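Local coordinates for Orf c02003 protein (Sulfolobus solfataricus P2, PDB 2Q00) that is of unknown function but belongs to the archaeal PaREP1/PaREP8 family and folds as a compact, all-helical protein, at residues H90-G93 / S98-E101; E28-A33 / K106-V111; E63-A68 / I81-A86; S74-I79 / V115-N120; V9-A14 / D110-V115. All blocks are in the same frame, centred on the assembly; numbering follows the deposited sequence.

How the contacts relate
From the N terminus, helix 6-19 opens the widest loop, closed by contact 5 on helix 101-122. Helix 23-45 opens the next, and contact 2 closes it on an overlapping part of that final helix, with Asp110 and Val111 common to both. Nested inside lie contact 3, joining helices 62-71 and 79-95, and then contact 1, at the turn between helices 79-95 and 101-122; these two follow in series. Contact 4 starts within the loop closed by contact 3 and reaches beyond it to 115-120, so it crosses contacts 2, 3 and 5. Helix 101-122 thus ties together the N-terminal helices and the 74-79 loop, while contacts 1 and 4 lie on opposite sides of the chain's centre.

Contact 1. Residues H90-G93 / S98-E101; sequences HVEG and SLNE
The carbonyl oxygen of Glu92 takes two hydrogen bonds from a single residue, Ser98. The backbone bond is nearly straight: Ser98 N lies 3.0 Å from Glu92 O, with an N-H...O angle of 168°, and meets the carbonyl almost end-on. Ser98 OG donates to the same Glu92 O over 3.1 Å, but approaches from well off the C=O direction, at a C=O...OG angle of 127° and slightly out of the carbonyl plane. Its chi1 of 51° tucks OG between the residue's own backbone N and carbonyl carbon, which folds the hydroxyl back to the acceptor that the amide already holds. Both bonds end on the last turn of helix 79-95, where residues 90-93 widen into a pi-type turn, and they tie that end to the loop that reverses the chain into helix 101-122, as in an alpha-alpha hairpin. Beside the polar grip runs a small apolar contact. The CB of Leu99 points toward the helix, and Leu99 CD1 comes within 3.7 Å of Gly93 CA, so the methyl rests against bare backbone. The branch carbon Leu99 CG lies 4.3 Å from Glu92 CB, next to the root of the Glu92 side chain. Beyond these segments Leu99 also packs on Val104 and Leu107 of helix 101-122.

Contact 2. Residues E28-A33 / K106-V111; sequences EKYYKA and KLKEDV
Tyr30 lies flat beneath the aliphatic stem of Lys108. Lys108 CB stands 3.5 Å from the centroid of the Tyr30 ring and only 8° off its normal, a CH-pi contact over the middle of the face. The stem then runs outward across the ring: Lys108 CG is 3.4 Å from Tyr30 CE1, and Lys108 CE reaches the phenol end, 3.3 Å from Tyr30 OH. A chi1 of 120°, away from any staggered position, lays the lysine along this path. Deeper in, Val111 packs between helices 23-45 and 101-122, whose segments here run nearly parallel, at 24°, with axes 9.7 Å apart. Val111 CG1 sits 3.3 Å from the backbone oxygen Tyr30 O and 4.1 Å from Ala33 CB, while Val111 CG2 faces the Tyr30 side chain at its CB. No hydrogen bond crosses the contact, and the polar ends find partners elsewhere: Tyr30 OH bonds to Glu15 OE1 on helix 6-19, and Lys108 NZ pairs with Glu109 OE1 at 3.4 Å and more weakly with Tyr11 OH and Glu15. The ring therefore meets methylenes rather than the ammonium, and the carboxylates of Glu109 and, to a lesser degree, Glu15 would probably help keep that lysine charged.

Contact 3. Residues E63-A68 / I81-A86; sequences ENLFKA and ILWKSA
A T-shaped aromatic pair joins helix 62-71 to helix 79-95, two successive helices connected by the loop that holds residues 74-79. Trp83 presents the pyrrole edge of its indole to the face of Phe66, the two planes standing at 87° and the centroids 4.5 Å apart. Trp83 NE1 lies over the centre of the phenyl ring, 3.4 Å from Phe66 CD1, an approach consistent with an N-H...pi interaction. With CG trans to the main-chain N (chi1 176°), the indole leaves helix 79-95 toward Phe66. The six-membered end of the same indole is packed just as closely by Leu65, whose CB comes within 3.3 Å of Trp83 CZ2. This inner part continues into the core, where Trp83 also meets Tyr31 and Ile38 of helix 23-45. The outer side is looser. Phe66 is partly exposed, although Trp87 offers it a second edge-to-face partner, and the side chain of the solvent-exposed Lys84 stays 5.3 Å or more from residues 63-68. By contrast, the branch carbon Leu65 CG lies 3.7 Å from Trp83 CH2.

Contact 4. Residues S74-I79 / V115-N120; sequences SNNTEI and VIFAVN
The amide of Asn76 sits on one face of Phe117, with Asn76 ND2 3.5 Å from Phe117 CZ and displaced from the ring centre toward its rim. The amide is tilted against the ring, their planes 49° apart. Glu78 comes to the same end of the phenyl from another direction: its OE2 lies near the ring plane, at the edge, 4.1 Å from Phe117 CZ. A looser apolar touch, 4.4 Å between Ile79 CG2 and Phe117 CD2, completes this first shell. What fixes the amide is its other end. Asn76 OD1 accepts a hydrogen bond from Glu78 N at 2.9 Å, bent to 137° at the hydrogen; this Asx turn caps the start of helix 79-95 and coincides with a type I beta turn from Asn76 to Ile79. A chi1 of -175° turns CG of Asn76 away from the main-chain N, and the oxygen can hold the turn while the nitrogen faces the ring. Glu78 is positioned in turn by a salt bridge from its OE1 to Lys113 NZ, one turn before Phe117 on helix 101-122. Around this contact, Leu82 of helix 79-95 also packs on Phe117, and the neighbouring Ala118 leans on Ala37, Leu40 and Leu41 of helix 23-45.

Contact 5. Residues V9-A14 / D110-V115; sequences VYYEEA and DVRKLV
The Tyr11 ring meets Val111 at its edge, with Val111 CG1 near the ring plane and 4.2 Å from Tyr11 CD1. On the same Tyr11 CD1, Val115 CG2 closes in obliquely at 4.4 Å, so two valines one helical turn apart border this side of the phenol. The other flat group, the guanidinium of Arg112, is turned 42° from the ring plane. Arg112 touches the tyrosine with its methylenes: its CB is 3.3 Å from Tyr11 OH, and its CG 3.5 Å from Tyr11 CZ. Even the backbone is met, Arg112 CA lying 3.7 Å from Tyr11 CE1. A chi1 of -168°, placing CG opposite the backbone N, carries the ring toward helix 101-122. The hydroxyl gains a weak hydrogen bond with Lys108 NZ, and Tyr30 of helix 23-45 also meets the ring. The segment axes come within 10.9 Å, and the Tyr11 ring reaches across between them to the backbone of Arg112. Helices 6-19, 23-45, 79-95 and 101-122 run alternately up and down, consistent with an up-and-down four-helix bundle of the KNTase_C clan, and this contact joins its first and last helices antiparallel, at 156°.

Contact 1. Residues H90-G93 / S98-E101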
# COMPACT_ATOMS: atom_id res chain seq x y z
N HIS A 90 -8.73 -2.12 -1.58
CA HIS A 90 -9.10 -1.25 -2.69
C HIS A 90 -10.41 -1.66 -3.37
O HIS A 90 -11.36 -0.87 -3.43
CB HIS A 90 -7.98 -1.24 -3.73
CG HIS A 90 -8.18 -0.24 -4.83
ND1 HIS A 90 -7.67 -0.41 -6.10
CD2 HIS A 90 -8.84 0.95 -4.85
CE1 HIS A 90 -7.99 0.63 -6.85
NE2 HIS A 90 -8.70 1.46 -6.11
N VAL A 91 -10.46 -2.88 -3.88
CA VAL A 91 -11.65 -3.38 -4.57
C VAL A 91 -12.86 -3.61 -3.66
O VAL A 91 -13.79 -2.80 -3.63
CB VAL A 91 -11.35 -4.69 -5.32
CG1 VAL A 91 -12.61 -5.20 -5.99
CG2 VAL A 91 -10.26 -4.45 -6.35
N GLU A 92 -12.83 -4.71 -2.92
CA GLU A 92 -13.92 -5.06 -2.01
C GLU A 92 -14.24 -4.00 -0.96
O GLU A 92 -15.37 -3.93 -0.47
CB GLU A 92 -13.59 -6.37 -1.31
CG GLU A 92 -13.68 -7.57 -2.23
CD GLU A 92 -13.17 -8.83 -1.59
OE1 GLU A 92 -13.58 -9.12 -0.44
OE2 GLU A 92 -12.37 -9.54 -2.23
N GLY A 93 -13.26 -3.18 -0.61
CA GLY A 93 -13.48 -2.17 0.40
C GLY A 93 -14.07 -0.86 -0.10
O GLY A 93 -15.25 -0.57 0.12
N SER A 98 -18.09 -3.82 0.89
CA SER A 98 -18.47 -5.09 1.49
C SER A 98 -17.55 -5.67 2.57
O SER A 98 -17.50 -6.89 2.76
CB SER A 98 -18.67 -6.13 0.39
OG SER A 98 -17.54 -6.18 -0.47
N LEU A 99 -16.82 -4.81 3.28
CA LEU A 99 -15.91 -5.29 4.33
C LEU A 99 -16.31 -4.79 5.71
O LEU A 99 -16.62 -3.61 5.89
CB LEU A 99 -14.48 -4.83 4.04
CG LEU A 99 -13.70 -5.56 2.95
CD1 LEU A 99 -12.38 -4.83 2.66
CD2 LEU A 99 -13.43 -6.99 3.40
N ASN A 100 -16.30 -5.69 6.69
CA ASN A 100 -16.65 -5.33 8.06
C ASN A 100 -15.42 -4.71 8.73
O ASN A 100 -14.31 -4.85 8.24
CB ASN A 100 -17.11 -6.57 8.84
N GLU A 101 -15.64 -4.03 9.85
CA GLU A 101 -14.55 -3.39 10.57
C GLU A 101 -13.44 -4.38 10.95
O GLU A 101 -12.26 -4.05 10.85
CB GLU A 101 -15.09 -2.70 11.83
CG GLU A 101 -14.08 -1.80 12.53
CD GLU A 101 -13.71 -2.30 13.91
OE1 GLU A 101 -13.32 -3.48 14.03
OE2 GLU A 101 -13.81 -1.51 14.87

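Contact 2. Residues E28-A33 / K106-V111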
# COMPACT_ATOMS: atom_id res chain seq x y z
N GLU A 28 -9.56 3.20 1.28
CA GLU A 28 -8.91 3.88 0.17
C GLU A 28 -7.58 4.51 0.58
O GLU A 28 -6.62 4.50 -0.19
CB GLU A 28 -9.85 4.93 -0.44
CG GLU A 28 -9.33 5.52 -1.76
CD GLU A 28 -8.64 4.48 -2.65
OE1 GLU A 28 -9.20 3.39 -2.89
OE2 GLU A 28 -7.51 4.77 -3.12
N LYS A 29 -7.52 5.06 1.80
CA LYS A 29 -6.28 5.68 2.26
C LYS A 29 -5.24 4.63 2.56
O LYS A 29 -4.05 4.84 2.32
CB LYS A 29 -6.54 6.55 3.50
CG LYS A 29 -6.76 8.02 3.18
CD LYS A 29 -8.15 8.32 2.66
CE LYS A 29 -8.12 9.39 1.58
NZ LYS A 29 -7.18 10.51 1.86
N TYR A 30 -5.70 3.49 3.09
CA TYR A 30 -4.79 2.39 3.39
C TYR A 30 -4.21 1.90 2.08
O TYR A 30 -3.03 1.55 2.00
CB TYR A 30 -5.52 1.24 4.08
CG TYR A 30 -5.77 1.45 5.56
CD1 TYR A 30 -4.71 1.60 6.45
CD2 TYR A 30 -7.08 1.47 6.07
CE1 TYR A 30 -4.93 1.78 7.81
CE2 TYR A 30 -7.32 1.64 7.44
CZ TYR A 30 -6.23 1.79 8.31
OH TYR A 30 -6.42 1.95 9.66
N TYR A 31 -5.04 1.85 1.04
CA TYR A 31 -4.56 1.39 -0.25
C TYR A 31 -3.55 2.39 -0.81
O TYR A 31 -2.49 2.01 -1.29
CB TYR A 31 -5.72 1.22 -1.23
CG TYR A 31 -5.26 0.77 -2.60
CD1 TYR A 31 -4.65 -0.48 -2.77
CD2 TYR A 31 -5.42 1.59 -3.72
CE1 TYR A 31 -4.21 -0.89 -4.02
CE2 TYR A 31 -4.98 1.18 -4.97
CZ TYR A 31 -4.37 -0.06 -5.11
OH TYR A 31 -3.90 -0.46 -6.33
N LYS A 32 -3.88 3.68 -0.74
CA LYS A 32 -2.97 4.72 -1.22
C LYS A 32 -1.66 4.64 -0.45
O LYS A 32 -0.59 4.86 -1.02
CB LYS A 32 -3.59 6.10 -1.06
CG LYS A 32 -4.65 6.41 -2.11
CD LYS A 32 -5.21 7.81 -1.94
CE LYS A 32 -6.21 8.17 -3.05
NZ LYS A 32 -6.65 9.60 -2.89
N ALA A 33 -1.74 4.31 0.84
CA ALA A 33 -0.54 4.17 1.66
C ALA A 33 0.29 3.04 1.07
O ALA A 33 1.52 3.13 1.01
CB ALA A 33 -0.92 3.84 3.13
N LYS A 106 -7.80 -6.29 9.88
CA LYS A 106 -6.97 -7.43 9.52
C LYS A 106 -6.11 -7.16 8.28
O LYS A 106 -4.92 -7.48 8.26
CB LYS A 106 -7.87 -8.64 9.28
CG LYS A 106 -7.16 -9.98 9.31
CD LYS A 106 -8.16 -11.14 9.09
CE LYS A 106 -9.22 -11.21 10.20
NZ LYS A 106 -10.27 -12.23 9.89
N LEU A 107 -6.73 -6.60 7.24
CA LEU A 107 -6.02 -6.30 6.00
C LEU A 107 -5.10 -5.08 6.19
O LEU A 107 -3.93 -5.13 5.81
CB LEU A 107 -7.02 -6.03 4.86
CG LEU A 107 -7.94 -7.17 4.40
CD1 LEU A 107 -9.09 -6.60 3.58
CD2 LEU A 107 -7.18 -8.19 3.58
N LYS A 108 -5.63 -4.01 6.78
CA LYS A 108 -4.84 -2.79 7.00
C LYS A 108 -3.53 -3.12 7.72
O LYS A 108 -2.52 -2.45 7.52
CB LYS A 108 -5.65 -1.77 7.83
CG LYS A 108 -5.00 -1.37 9.16
CD LYS A 108 -6.02 -1.41 10.28
CE LYS A 108 -5.56 -0.65 11.52
NZ LYS A 108 -4.31 -1.17 12.15
N GLU A 109 -3.55 -4.16 8.55
CA GLU A 109 -2.35 -4.55 9.28
C GLU A 109 -1.24 -4.99 8.32
O GLU A 109 -0.06 -4.80 8.59
CB GLU A 109 -2.67 -5.66 10.28
CG GLU A 109 -1.62 -5.85 11.37
CD GLU A 109 -1.26 -4.55 12.11
OE1 GLU A 109 -2.18 -3.78 12.54
OE2 GLU A 109 -0.05 -4.30 12.28
N ASP A 110 -1.63 -5.57 7.18
CA ASP A 110 -0.64 -6.00 6.19
C ASP A 110 -0.06 -4.75 5.49
O ASP A 110 1.10 -4.75 5.02
CB ASP A 110 -1.28 -6.94 5.15
CG ASP A 110 -1.60 -8.33 5.72
OD1 ASP A 110 -0.87 -8.83 6.61
OD2 ASP A 110 -2.59 -8.94 5.24
N VAL A 111 -0.88 -3.70 5.41
CA VAL A 111 -0.43 -2.45 4.81
C VAL A 111 0.63 -1.82 5.73
O VAL A 111 1.67 -1.36 5.25
CB VAL A 111 -1.59 -1.44 4.67
CG1 VAL A 111 -1.07 -0.12 4.13
CG2 VAL A 111 -2.65 -2.01 3.73

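Contact 3. Residues E63-A68 / I81-A86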
# COMPACT_ATOMS: atom_id res chain seq x y z
N GLU A 63 -1.33 -2.68 -12.67
CA GLU A 63 -0.46 -3.76 -13.15
C GLU A 63 1.01 -3.50 -12.84
O GLU A 63 1.78 -4.44 -12.61
CB GLU A 63 -0.64 -3.97 -14.66
CG GLU A 63 -2.03 -4.49 -15.06
CD GLU A 63 -3.04 -3.38 -15.24
OE1 GLU A 63 -2.75 -2.22 -14.85
OE2 GLU A 63 -4.13 -3.67 -15.77
N ASN A 64 1.40 -2.23 -12.84
CA ASN A 64 2.78 -1.86 -12.51
C ASN A 64 3.03 -2.21 -11.05
O ASN A 64 4.07 -2.79 -10.72
CB ASN A 64 3.01 -0.37 -12.71
CG ASN A 64 3.28 -0.01 -14.14
OD1 ASN A 64 4.27 -0.44 -14.73
ND2 ASN A 64 2.40 0.80 -14.73
N LEU A 65 2.08 -1.85 -10.19
CA LEU A 65 2.20 -2.13 -8.75
C LEU A 65 2.29 -3.63 -8.55
O LEU A 65 3.15 -4.11 -7.81
CB LEU A 65 0.99 -1.60 -7.98
CG LEU A 65 0.78 -0.08 -7.82
CD1 LEU A 65 2.11 0.57 -7.41
CD2 LEU A 65 0.26 0.51 -9.11
N PHE A 66 1.40 -4.37 -9.19
CA PHE A 66 1.44 -5.83 -9.09
C PHE A 66 2.82 -6.31 -9.56
O PHE A 66 3.48 -7.08 -8.87
CB PHE A 66 0.32 -6.45 -9.92
CG PHE A 66 -1.00 -6.55 -9.19
CD1 PHE A 66 -1.17 -7.50 -8.18
CD2 PHE A 66 -2.06 -5.70 -9.50
CE1 PHE A 66 -2.37 -7.61 -7.49
CE2 PHE A 66 -3.27 -5.79 -8.81
CZ PHE A 66 -3.43 -6.75 -7.80
N LYS A 67 3.26 -5.84 -10.73
CA LYS A 67 4.58 -6.24 -11.24
C LYS A 67 5.62 -5.91 -10.19
O LYS A 67 6.45 -6.74 -9.83
CB LYS A 67 4.97 -5.46 -12.50
CG LYS A 67 4.27 -5.86 -13.79
CD LYS A 67 5.04 -5.31 -14.98
CE LYS A 67 4.16 -5.13 -16.22
NZ LYS A 67 3.23 -3.95 -16.12
N ALA A 68 5.57 -4.67 -9.73
CA ALA A 68 6.50 -4.17 -8.73
C ALA A 68 6.55 -5.07 -7.50
O ALA A 68 7.63 -5.43 -7.03
CB ALA A 68 6.12 -2.75 -8.34
N ILE A 81 2.50 -10.57 -1.13
CA ILE A 81 1.26 -10.93 -0.47
C ILE A 81 0.68 -9.80 0.38
O ILE A 81 -0.53 -9.75 0.60
CB ILE A 81 1.41 -12.23 0.34
CG1 ILE A 81 2.79 -12.31 0.97
CG2 ILE A 81 1.22 -13.43 -0.58
CD1 ILE A 81 3.02 -13.56 1.80
N LEU A 82 1.53 -8.88 0.85
CA LEU A 82 1.03 -7.74 1.62
C LEU A 82 0.29 -6.89 0.60
O LEU A 82 -0.77 -6.31 0.88
CB LEU A 82 2.19 -6.95 2.23
CG LEU A 82 2.75 -7.41 3.58
CD1 LEU A 82 2.76 -8.92 3.64
CD2 LEU A 82 4.15 -6.85 3.77
N TRP A 83 0.84 -6.82 -0.60
CA TRP A 83 0.20 -6.06 -1.66
C TRP A 83 -1.23 -6.55 -1.97
O TRP A 83 -2.13 -5.74 -2.20
CB TRP A 83 1.04 -6.09 -2.94
CG TRP A 83 0.35 -5.38 -4.06
CD1 TRP A 83 -0.20 -5.95 -5.17
CD2 TRP A 83 0.03 -3.98 -4.11
NE1 TRP A 83 -0.85 -4.99 -5.91
CE2 TRP A 83 -0.72 -3.78 -5.29
CE3 TRP A 83 0.30 -2.89 -3.28
CZ2 TRP A 83 -1.21 -2.51 -5.66
CZ3 TRP A 83 -0.18 -1.63 -3.65
CH2 TRP A 83 -0.93 -1.46 -4.83
N LYS A 84 -1.43 -7.87 -1.98
CA LYS A 84 -2.76 -8.42 -2.26
C LYS A 84 -3.79 -7.82 -1.30
O LYS A 84 -4.87 -7.39 -1.73
CB LYS A 84 -2.76 -9.94 -2.15
CG LYS A 84 -1.92 -10.64 -3.22
CD LYS A 84 -2.08 -12.17 -3.16
CE LYS A 84 -1.20 -12.89 -4.19
NZ LYS A 84 0.27 -12.72 -3.94
N SER A 85 -3.46 -7.81 -0.01
CA SER A 85 -4.33 -7.24 1.02
C SER A 85 -4.70 -5.80 0.67
O SER A 85 -5.86 -5.36 0.83
CB SER A 85 -3.63 -7.24 2.37
OG SER A 85 -3.24 -8.54 2.73
N ALA A 86 -3.71 -5.05 0.20
CA ALA A 86 -3.94 -3.66 -0.18
C ALA A 86 -4.98 -3.66 -1.30
O ALA A 86 -5.94 -2.88 -1.28
CB ALA A 86 -2.61 -3.01 -0.65

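Contact 4. Residues S74-I79 / V115-N120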
# COMPACT_ATOMS: atom_id res chain seq x y z
N SER A 74 12.34 -10.62 -4.20
CA SER A 74 13.75 -10.91 -3.96
C SER A 74 14.27 -10.14 -2.74
O SER A 74 15.08 -10.66 -1.96
CB SER A 74 14.57 -10.54 -5.20
OG SER A 74 14.08 -11.22 -6.35
N ASN A 75 13.80 -8.91 -2.57
CA ASN A 75 14.20 -8.07 -1.44
C ASN A 75 13.51 -8.57 -0.17
O ASN A 75 14.13 -8.67 0.90
CB ASN A 75 13.82 -6.61 -1.71
CG ASN A 75 14.06 -5.71 -0.50
OD1 ASN A 75 13.36 -5.80 0.51
ND2 ASN A 75 15.05 -4.83 -0.61
N ASN A 76 12.22 -8.88 -0.29
CA ASN A 76 11.45 -9.39 0.85
C ASN A 76 10.27 -10.24 0.38
O ASN A 76 9.30 -9.73 -0.17
CB ASN A 76 10.93 -8.23 1.71
CG ASN A 76 10.24 -8.71 2.96
OD1 ASN A 76 9.19 -9.35 2.90
ND2 ASN A 76 10.83 -8.42 4.12
N THR A 77 10.37 -11.55 0.62
CA THR A 77 9.34 -12.50 0.21
C THR A 77 7.89 -12.10 0.50
O THR A 77 6.99 -12.42 -0.29
CB THR A 77 9.63 -13.92 0.81
OG1 THR A 77 10.04 -13.80 2.19
CG2 THR A 77 10.74 -14.61 0.02
N GLU A 78 7.64 -11.39 1.59
CA GLU A 78 6.29 -10.99 1.96
C GLU A 78 5.57 -9.89 1.19
O GLU A 78 4.34 -9.90 1.11
CB GLU A 78 6.23 -10.57 3.42
CG GLU A 78 6.73 -11.57 4.43
CD GLU A 78 6.35 -11.15 5.84
OE1 GLU A 78 5.13 -11.10 6.14
OE2 GLU A 78 7.26 -10.87 6.65
N ILE A 79 6.29 -8.94 0.60
CA ILE A 79 5.55 -7.85 -0.04
C ILE A 79 4.55 -8.21 -1.12
O ILE A 79 3.50 -7.57 -1.23
CB ILE A 79 6.49 -6.69 -0.53
CG1 ILE A 79 7.01 -6.96 -1.93
CG2 ILE A 79 7.66 -6.50 0.45
CD1 ILE A 79 8.11 -7.98 -1.96
N VAL A 115 4.21 -0.57 4.72
CA VAL A 115 4.63 0.81 4.87
C VAL A 115 5.99 0.90 5.55
O VAL A 115 6.89 1.57 5.06
CB VAL A 115 3.58 1.62 5.66
CG1 VAL A 115 4.10 3.01 5.96
CG2 VAL A 115 2.29 1.70 4.86
N ILE A 116 6.13 0.20 6.68
CA ILE A 116 7.38 0.23 7.42
C ILE A 116 8.54 -0.38 6.64
O ILE A 116 9.66 0.09 6.74
CB ILE A 116 7.25 -0.47 8.78
CG1 ILE A 116 6.96 -1.96 8.57
CG2 ILE A 116 6.13 0.19 9.60
CD1 ILE A 116 7.01 -2.79 9.85
N PHE A 117 8.27 -1.41 5.86
CA PHE A 117 9.34 -2.00 5.07
C PHE A 117 9.91 -0.91 4.18
O PHE A 117 11.13 -0.76 4.08
CB PHE A 117 8.82 -3.16 4.20
CG PHE A 117 8.69 -4.47 4.93
CD1 PHE A 117 9.68 -4.90 5.81
CD2 PHE A 117 7.59 -5.30 4.69
CE1 PHE A 117 9.58 -6.14 6.45
CE2 PHE A 117 7.48 -6.54 5.33
CZ PHE A 117 8.47 -6.96 6.21
N ALA A 118 9.03 -0.14 3.56
CA ALA A 118 9.45 0.94 2.68
C ALA A 118 10.30 1.94 3.46
O ALA A 118 11.48 2.17 3.15
CB ALA A 118 8.24 1.64 2.09
N VAL A 119 9.69 2.53 4.48
CA VAL A 119 10.36 3.49 5.33
C VAL A 119 11.77 3.02 5.71
O VAL A 119 12.70 3.83 5.83
CB VAL A 119 9.55 3.73 6.60
CG1 VAL A 119 10.29 4.68 7.52
CG2 VAL A 119 8.20 4.30 6.23
N ASN A 120 11.92 1.71 5.89
CA ASN A 120 13.21 1.15 6.26
C ASN A 120 14.19 1.08 5.11
O ASN A 120 15.39 1.27 5.30
CB ASN A 120 13.03 -0.24 6.85
CG ASN A 120 12.64 -0.20 8.31
OD1 ASN A 120 11.85 0.66 8.73
ND2 ASN A 120 13.17 -1.12 9.10

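Contact 5. Residues V9-A14 / D110-V115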
# COMPACT_ATOMS: atom_id res chain seq x y z
N VAL A 9 1.89 9.05 5.81
CA VAL A 9 0.80 10.02 5.92
C VAL A 9 -0.55 9.43 5.54
O VAL A 9 -1.56 9.65 6.23
CB VAL A 9 1.06 11.26 5.05
CG1 VAL A 9 -0.11 12.20 5.15
CG2 VAL A 9 2.32 11.96 5.52
N TYR A 10 -0.60 8.69 4.44
CA TYR A 10 -1.84 8.05 4.02
C TYR A 10 -2.31 7.09 5.10
O TYR A 10 -3.49 7.02 5.41
CB TYR A 10 -1.66 7.31 2.69
CG TYR A 10 -1.81 8.22 1.50
CD1 TYR A 10 -2.98 8.96 1.31
CD2 TYR A 10 -0.80 8.31 0.54
CE1 TYR A 10 -3.15 9.75 0.19
CE2 TYR A 10 -0.96 9.11 -0.59
CZ TYR A 10 -2.13 9.82 -0.77
OH TYR A 10 -2.33 10.51 -1.94
N TYR A 11 -1.38 6.34 5.68
CA TYR A 11 -1.70 5.39 6.74
C TYR A 11 -2.36 6.11 7.93
O TYR A 11 -3.42 5.70 8.41
CB TYR A 11 -0.44 4.68 7.23
CG TYR A 11 -0.73 3.49 8.12
CD1 TYR A 11 -1.16 2.28 7.56
CD2 TYR A 11 -0.62 3.58 9.50
CE1 TYR A 11 -1.48 1.19 8.37
CE2 TYR A 11 -0.94 2.50 10.32
CZ TYR A 11 -1.37 1.31 9.75
OH TYR A 11 -1.69 0.24 10.55
N GLU A 12 -1.71 7.16 8.41
CA GLU A 12 -2.25 7.92 9.53
C GLU A 12 -3.65 8.43 9.20
O GLU A 12 -4.54 8.36 10.05
CB GLU A 12 -1.33 9.09 9.87
N GLU A 13 -3.85 8.94 7.98
CA GLU A 13 -5.18 9.42 7.59
C GLU A 13 -6.19 8.25 7.52
O GLU A 13 -7.38 8.42 7.82
CB GLU A 13 -5.13 10.16 6.24
CG GLU A 13 -4.14 11.32 6.17
CD GLU A 13 -4.20 12.05 4.81
OE1 GLU A 13 -4.27 11.36 3.76
OE2 GLU A 13 -4.17 13.31 4.80
N ALA A 14 -5.72 7.07 7.12
CA ALA A 14 -6.60 5.91 7.05
C ALA A 14 -7.00 5.57 8.50
O ALA A 14 -8.16 5.32 8.80
CB ALA A 14 -5.90 4.72 6.40
N ASP A 110 -1.63 -5.57 7.18
CA ASP A 110 -0.64 -6.00 6.19
C ASP A 110 -0.06 -4.75 5.49
O ASP A 110 1.10 -4.75 5.02
CB ASP A 110 -1.28 -6.94 5.15
CG ASP A 110 -1.60 -8.33 5.72
OD1 ASP A 110 -0.87 -8.83 6.61
OD2 ASP A 110 -2.59 -8.94 5.24
N VAL A 111 -0.88 -3.70 5.41
CA VAL A 111 -0.43 -2.45 4.81
C VAL A 111 0.63 -1.82 5.73
O VAL A 111 1.67 -1.36 5.25
CB VAL A 111 -1.59 -1.44 4.67
CG1 VAL A 111 -1.07 -0.12 4.13
CG2 VAL A 111 -2.65 -2.01 3.73
N ARG A 112 0.37 -1.82 7.03
CA ARG A 112 1.31 -1.26 8.00
C ARG A 112 2.70 -1.86 7.82
O ARG A 112 3.70 -1.15 7.76
CB ARG A 112 0.85 -1.52 9.43
CG ARG A 112 1.50 -0.61 10.48
CD ARG A 112 1.62 -1.28 11.85
NE ARG A 112 1.53 -0.33 12.97
CZ ARG A 112 2.32 0.73 13.16
NH1 ARG A 112 3.30 1.02 12.30
NH2 ARG A 112 2.11 1.52 14.20
N LYS A 113 2.75 -3.18 7.73
CA LYS A 113 4.00 -3.90 7.57
C LYS A 113 4.68 -3.50 6.27
O LYS A 113 5.90 -3.41 6.17
CB LYS A 113 3.72 -5.41 7.57
CG LYS A 113 4.93 -6.29 7.87
CD LYS A 113 4.50 -7.73 8.22
CE LYS A 113 5.68 -8.64 8.54
NZ LYS A 113 5.23 -10.04 8.78
N LEU A 114 3.87 -3.24 5.26
CA LEU A 114 4.39 -2.85 3.97
C LEU A 114 4.96 -1.45 4.08
O LEU A 114 6.06 -1.17 3.60
CB LEU A 114 3.26 -2.89 2.94
CG LEU A 114 3.60 -2.53 1.51
CD1 LEU A 114 4.83 -3.30 1.04
CD2 LEU A 114 2.39 -2.81 0.65
N VAL A 115 4.21 -0.57 4.72
CA VAL A 115 4.63 0.81 4.87
C VAL A 115 5.99 0.90 5.55
O VAL A 115 6.89 1.57 5.06
CB VAL A 115 3.58 1.62 5.66
CG1 VAL A 115 4.10 3.01 5.96
CG2 VAL A 115 2.29 1.70 4.86